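Local coordinates for uncharacterized protein DUF849 with a TIM barrel fold (Burkholderia xenovorans LB400, PDB 3E49) that is a zinc-binding member of the beta-keto acid cleavage enzyme family and probably acts as a 3-keto-5-aminohexanoate cleavage enzyme, at residues N113-M124 against H139-N150. Residues are numbered along the deposited sequence; the frame is centred on the assembly and turned at random. Where two conformers were deposited one is given.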
loop_
_atom_site.group_PDB
_atom_site.type_symbol
_atom_site.label_atom_id
_atom_site.label_comp_id
_atom_site.label_asym_id
_atom_site.label_seq_id
_atom_site.Cartn_x
_atom_site.Cartn_y
_atom_site.Cartn_z
ATOM N N ASN A 113 24.846 8.958 -0.587
ATOM C CA ASN A 113 24.227 7.648 -0.514
ATOM C C ASN A 113 23.859 7.399 0.949
ATOM O O ASN A 113 24.667 7.642 1.827
ATOM C CB ASN A 113 25.176 6.604 -1.082
ATOM C CG ASN A 113 24.584 5.200 -1.095
ATOM O OD1 ASN A 113 24.117 4.706 -0.096
ATOM N ND2 ASN A 113 24.682 4.542 -2.228
HETATM N N MSE A 114 22.652 6.892 1.226
HETATM C CA MSE A 114 22.207 6.859 2.616
HETATM C C MSE A 114 22.330 5.596 3.413
HETATM O O MSE A 114 21.676 5.458 4.449
HETATM C CB MSE A 114 20.779 7.444 2.712
HETATM C CG MSE A 114 20.748 8.962 2.552
HETATM SE SE MSE A 114 21.746 9.893 3.931
HETATM C CE MSE A 114 21.039 9.257 5.426
ATOM N N GLY A 115 23.184 4.680 2.999
ATOM C CA GLY A 115 23.354 3.460 3.759
ATOM C C GLY A 115 24.275 2.517 3.020
ATOM O O GLY A 115 24.294 2.534 1.791
ATOM N N SER A 116 25.045 1.722 3.768
ATOM C CA SER A 116 25.950 0.740 3.186
ATOM C C SER A 116 25.089 -0.336 2.538
ATOM O O SER A 116 24.023 -0.681 3.031
ATOM C CB SER A 116 26.872 0.110 4.252
ATOM O OG SER A 116 27.658 1.075 4.937
HETATM N N MSE A 117 25.522 -0.823 1.386
HETATM C CA MSE A 117 24.751 -1.806 0.646
HETATM C C MSE A 117 25.595 -2.563 -0.369
HETATM O O MSE A 117 26.651 -2.091 -0.761
HETATM C CB MSE A 117 23.676 -1.052 -0.166
HETATM C CG MSE A 117 24.300 0.084 -1.110
HETATM SE SE MSE A 117 22.835 0.945 -2.015
HETATM C CE MSE A 117 22.301 -0.519 -3.320
ATOM N N ASN A 118 25.125 -3.740 -0.785
ATOM C CA ASN A 118 25.724 -4.388 -1.922
ATOM C C ASN A 118 25.319 -3.626 -3.214
ATOM O O ASN A 118 24.261 -3.003 -3.290
ATOM C CB ASN A 118 25.238 -5.857 -2.029
ATOM C CG ASN A 118 25.622 -6.696 -0.837
ATOM O OD1 ASN A 118 26.520 -6.341 -0.093
ATOM N ND2 ASN A 118 24.971 -7.867 -0.680
ATOM N N PHE A 119 26.185 -3.662 -4.211
ATOM C CA PHE A 119 25.943 -3.107 -5.540
ATOM C C PHE A 119 26.219 -4.252 -6.512
ATOM O O PHE A 119 27.375 -4.535 -6.816
ATOM C CB PHE A 119 26.907 -1.974 -5.855
ATOM C CG PHE A 119 26.332 -0.633 -5.739
ATOM C CD1 PHE A 119 26.182 -0.032 -4.515
ATOM C CD2 PHE A 119 25.973 0.065 -6.881
ATOM C CE1 PHE A 119 25.652 1.240 -4.428
ATOM C CE2 PHE A 119 25.430 1.322 -6.800
ATOM C CZ PHE A 119 25.277 1.915 -5.575
ATOM N N GLY A 120 25.185 -4.916 -6.984
ATOM C CA GLY A 120 25.377 -6.065 -7.857
ATOM C C GLY A 120 25.440 -5.650 -9.306
ATOM O O GLY A 120 24.406 -5.495 -9.954
ATOM N N LEU A 121 26.649 -5.464 -9.816
ATOM C CA LEU A 121 26.852 -5.030 -11.195
ATOM C C LEU A 121 27.203 -6.171 -12.131
ATOM O O LEU A 121 27.018 -6.059 -13.334
ATOM C CB LEU A 121 27.943 -3.969 -11.265
ATOM C CG LEU A 121 27.811 -2.691 -10.413
ATOM C CD1 LEU A 121 28.882 -1.750 -10.873
ATOM C CD2 LEU A 121 26.440 -2.051 -10.508
ATOM N N TYR A 122 27.687 -7.262 -11.562
ATOM C CA TYR A 122 28.098 -8.455 -12.296
ATOM C C TYR A 122 27.077 -9.025 -13.253
ATOM O O TYR A 122 27.478 -9.644 -14.246
ATOM C CB TYR A 122 28.609 -9.560 -11.346
ATOM C CG TYR A 122 27.623 -10.022 -10.293
ATOM C CD1 TYR A 122 27.588 -9.417 -9.028
ATOM C CD2 TYR A 122 26.734 -11.062 -10.552
ATOM C CE1 TYR A 122 26.711 -9.809 -8.093
ATOM C CE2 TYR A 122 25.831 -11.465 -9.607
ATOM C CZ TYR A 122 25.836 -10.847 -8.367
ATOM O OH TYR A 122 24.963 -11.242 -7.417
ATOM N N PRO A 123 25.758 -8.896 -12.974
ATOM C CA PRO A 123 24.849 -9.418 -14.011
ATOM C C PRO A 123 24.964 -8.745 -15.390
ATOM O O PRO A 123 24.521 -9.312 -16.383
ATOM C CB PRO A 123 23.460 -9.195 -13.396
ATOM C CG PRO A 123 23.719 -9.271 -11.944
ATOM C CD PRO A 123 24.986 -8.458 -11.796
HETATM N N MSE A 124 25.514 -7.534 -15.446
HETATM C CA MSE A 124 25.738 -6.847 -16.710
HETATM C C MSE A 124 26.702 -7.617 -17.592
HETATM O O MSE A 124 26.691 -7.445 -18.799
HETATM C CB MSE A 124 26.246 -5.435 -16.472
HETATM C CG MSE A 124 25.170 -4.539 -15.910
HETATM SE SE MSE A 124 25.822 -2.720 -15.514
HETATM C CE MSE A 124 26.893 -3.135 -14.139
ATOM N N HIS A 139 35.816 -4.305 -12.865
ATOM C CA HIS A 139 34.859 -3.384 -12.224
ATOM C C HIS A 139 33.514 -4.083 -11.980
ATOM O O HIS A 139 32.974 -4.033 -10.868
ATOM C CB HIS A 139 34.723 -2.139 -13.106
ATOM C CG HIS A 139 33.495 -1.323 -12.875
ATOM N ND1 HIS A 139 33.398 -0.388 -11.865
ATOM C CD2 HIS A 139 32.354 -1.215 -13.599
ATOM C CE1 HIS A 139 32.227 0.218 -11.944
ATOM N NE2 HIS A 139 31.575 -0.265 -12.986
ATOM N N LEU A 140 33.049 -4.832 -12.984
ATOM C CA LEU A 140 31.798 -5.550 -12.912
ATOM C C LEU A 140 31.860 -6.813 -12.067
ATOM O O LEU A 140 30.979 -7.066 -11.238
ATOM C CB LEU A 140 31.332 -5.908 -14.326
ATOM C CG LEU A 140 31.005 -4.702 -15.208
ATOM C CD1 LEU A 140 30.702 -5.143 -16.641
ATOM C CD2 LEU A 140 29.830 -3.935 -14.617
ATOM N N GLU A 141 32.909 -7.604 -12.239
ATOM C CA GLU A 141 32.966 -8.841 -11.509
ATOM C C GLU A 141 33.213 -8.592 -10.039
ATOM O O GLU A 141 32.609 -9.213 -9.204
ATOM C CB GLU A 141 34.016 -9.793 -12.095
ATOM C CG GLU A 141 34.214 -11.059 -11.240
ATOM C CD GLU A 141 32.898 -11.783 -10.860
ATOM O OE1 GLU A 141 32.037 -11.994 -11.764
ATOM O OE2 GLU A 141 32.754 -12.147 -9.659
ATOM N N ARG A 142 34.090 -7.662 -9.722
ATOM C CA ARG A 142 34.395 -7.426 -8.315
ATOM C C ARG A 142 33.269 -6.809 -7.490
ATOM O O ARG A 142 33.379 -6.716 -6.265
ATOM C CB ARG A 142 35.739 -6.716 -8.148
ATOM C CG ARG A 142 36.854 -7.781 -8.020
ATOM C CD ARG A 142 38.231 -7.249 -8.213
ATOM N NE ARG A 142 38.737 -7.494 -9.565
ATOM C CZ ARG A 142 39.778 -6.865 -10.112
ATOM N NH1 ARG A 142 40.415 -5.902 -9.449
ATOM N NH2 ARG A 142 40.163 -7.173 -11.345
ATOM N N SER A 143 32.167 -6.447 -8.147
ATOM C CA SER A 143 30.996 -5.952 -7.435
ATOM C C SER A 143 30.360 -7.080 -6.634
ATOM O O SER A 143 29.674 -6.823 -5.652
ATOM C CB SER A 143 29.995 -5.297 -8.416
ATOM O OG SER A 143 29.387 -6.237 -9.288
ATOM N N ARG A 144 30.576 -8.333 -7.049
ATOM C CA ARG A 144 30.019 -9.453 -6.339
ATOM C C ARG A 144 30.561 -9.530 -4.886
ATOM O O ARG A 144 29.847 -9.893 -3.967
ATOM C CB ARG A 144 30.325 -10.740 -7.125
ATOM C CG ARG A 144 29.674 -12.007 -6.604
ATOM C CD ARG A 144 30.213 -13.227 -7.329
ATOM N NE ARG A 144 30.115 -13.124 -8.788
ATOM C CZ ARG A 144 29.064 -13.510 -9.503
ATOM N NH1 ARG A 144 28.002 -14.048 -8.905
ATOM N NH2 ARG A 144 29.078 -13.362 -10.818
ATOM N N ASP A 145 31.801 -9.109 -4.678
ATOM C CA ASP A 145 32.430 -9.229 -3.367
ATOM C C ASP A 145 32.719 -7.903 -2.678
ATOM O O ASP A 145 33.450 -7.849 -1.710
ATOM C CB ASP A 145 33.712 -10.068 -3.471
ATOM C CG ASP A 145 34.643 -9.602 -4.584
ATOM O OD1 ASP A 145 34.404 -9.954 -5.778
ATOM O OD2 ASP A 145 35.650 -8.918 -4.256
ATOM N N LEU A 146 32.109 -6.833 -3.121
ATOM C CA LEU A 146 32.406 -5.554 -2.469
ATOM C C LEU A 146 31.157 -4.866 -1.905
ATOM O O LEU A 146 30.039 -5.054 -2.379
ATOM C CB LEU A 146 33.247 -4.670 -3.404
ATOM C CG LEU A 146 34.669 -5.256 -3.693
ATOM C CD1 LEU A 146 35.382 -4.425 -4.730
ATOM C CD2 LEU A 146 35.580 -5.428 -2.430
ATOM N N VAL A 147 31.350 -4.118 -0.828
ATOM C CA VAL A 147 30.249 -3.418 -0.189
ATOM C C VAL A 147 30.390 -1.957 -0.519
ATOM O O VAL A 147 31.501 -1.450 -0.520
ATOM C CB VAL A 147 30.313 -3.598 1.353
ATOM C CG1 VAL A 147 29.370 -2.648 2.044
ATOM C CG2 VAL A 147 29.962 -5.021 1.733
ATOM N N PHE A 148 29.296 -1.274 -0.822
ATOM C CA PHE A 148 29.370 0.164 -0.980
ATOM C C PHE A 148 29.175 0.673 0.454
ATOM O O PHE A 148 28.070 0.629 0.976
ATOM C CB PHE A 148 28.297 0.700 -1.929
ATOM C CG PHE A 148 28.471 2.169 -2.293
ATOM C CD1 PHE A 148 29.747 2.736 -2.411
ATOM C CD2 PHE A 148 27.368 2.958 -2.632
ATOM C CE1 PHE A 148 29.915 4.067 -2.796
ATOM C CE2 PHE A 148 27.535 4.294 -3.036
ATOM C CZ PHE A 148 28.809 4.843 -3.112
ATOM N N LYS A 149 30.268 1.090 1.083
ATOM C CA LYS A 149 30.271 1.501 2.479
ATOM C C LYS A 149 29.887 2.955 2.688
ATOM O O LYS A 149 30.487 3.840 2.125
ATOM C CB LYS A 149 31.651 1.238 3.117
ATOM C CG LYS A 149 31.866 1.884 4.520
ATOM C CD LYS A 149 33.268 1.560 5.135
ATOM C CE LYS A 149 33.467 2.180 6.532
ATOM N NZ LYS A 149 33.561 3.677 6.514
ATOM N N ASN A 150 28.840 3.157 3.478
ATOM C CA ASN A 150 28.309 4.452 3.831
ATOM C C ASN A 150 27.757 4.300 5.259
ATOM O O ASN A 150 26.543 4.226 5.419
ATOM C CB ASN A 150 27.155 4.780 2.880
ATOM C CG ASN A 150 27.606 5.057 1.452
ATOM O OD1 ASN A 150 28.229 6.084 1.191
ATOM N ND2 ASN A 150 27.215 4.194 0.511
HETATM O O HOH W 1 27.949 8.943 -0.720
#
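Ser-143 OG is gripped by three backbone groups. It accepts from Leu-121 N at 2.9 Å, and a weak, bent bond comes from Tyr-122 N. The hydroxyl itself donates to Leu-140 O, 2.7 Å from Ser-143 OG. Its chi1 of 68° sets OG between its own backbone N and carbonyl carbon, facing the N-H groups of Leu-121 and Tyr-122. Next to it, Arg-144 lays its guanidinium over one face of the Tyr-122 ring in a cation-pi contact, with CZ 3.9 Å from the ring centroid and the two planes 33° apart. Pro-123 CD covers the opposite face. Glu-141 holds the guanidinium from its edge: Arg-144 NE meets the syn lone pair of Glu-141 OE2 at 2.9 Å in a salt bridge. Segment 113-124 leaves the end of barrel strand 109-113, and both segments lie in the long connection to the parallel strand 168-173 of the TIM barrel. Here Met-117 and Phe-148 form an antiparallel hydrogen-bonded pair, with Phe-148 N to Met-117 O at 2.8 Å. Their side chains lie side by side on the same face of this two-stranded ribbon, and the Phe-148 side chain is about 8 Å from the bound zinc ion. Asn-113 ND2 approaches the edge of the Phe-148 ring. Asn-113 OD1 accepts from Gly-115 N in an Asx turn. Asn-150 N donates almost straight (166°) to Ser-116 OG, which also hydrogen-bonds to OD1 of Asn-118 of the second subunit.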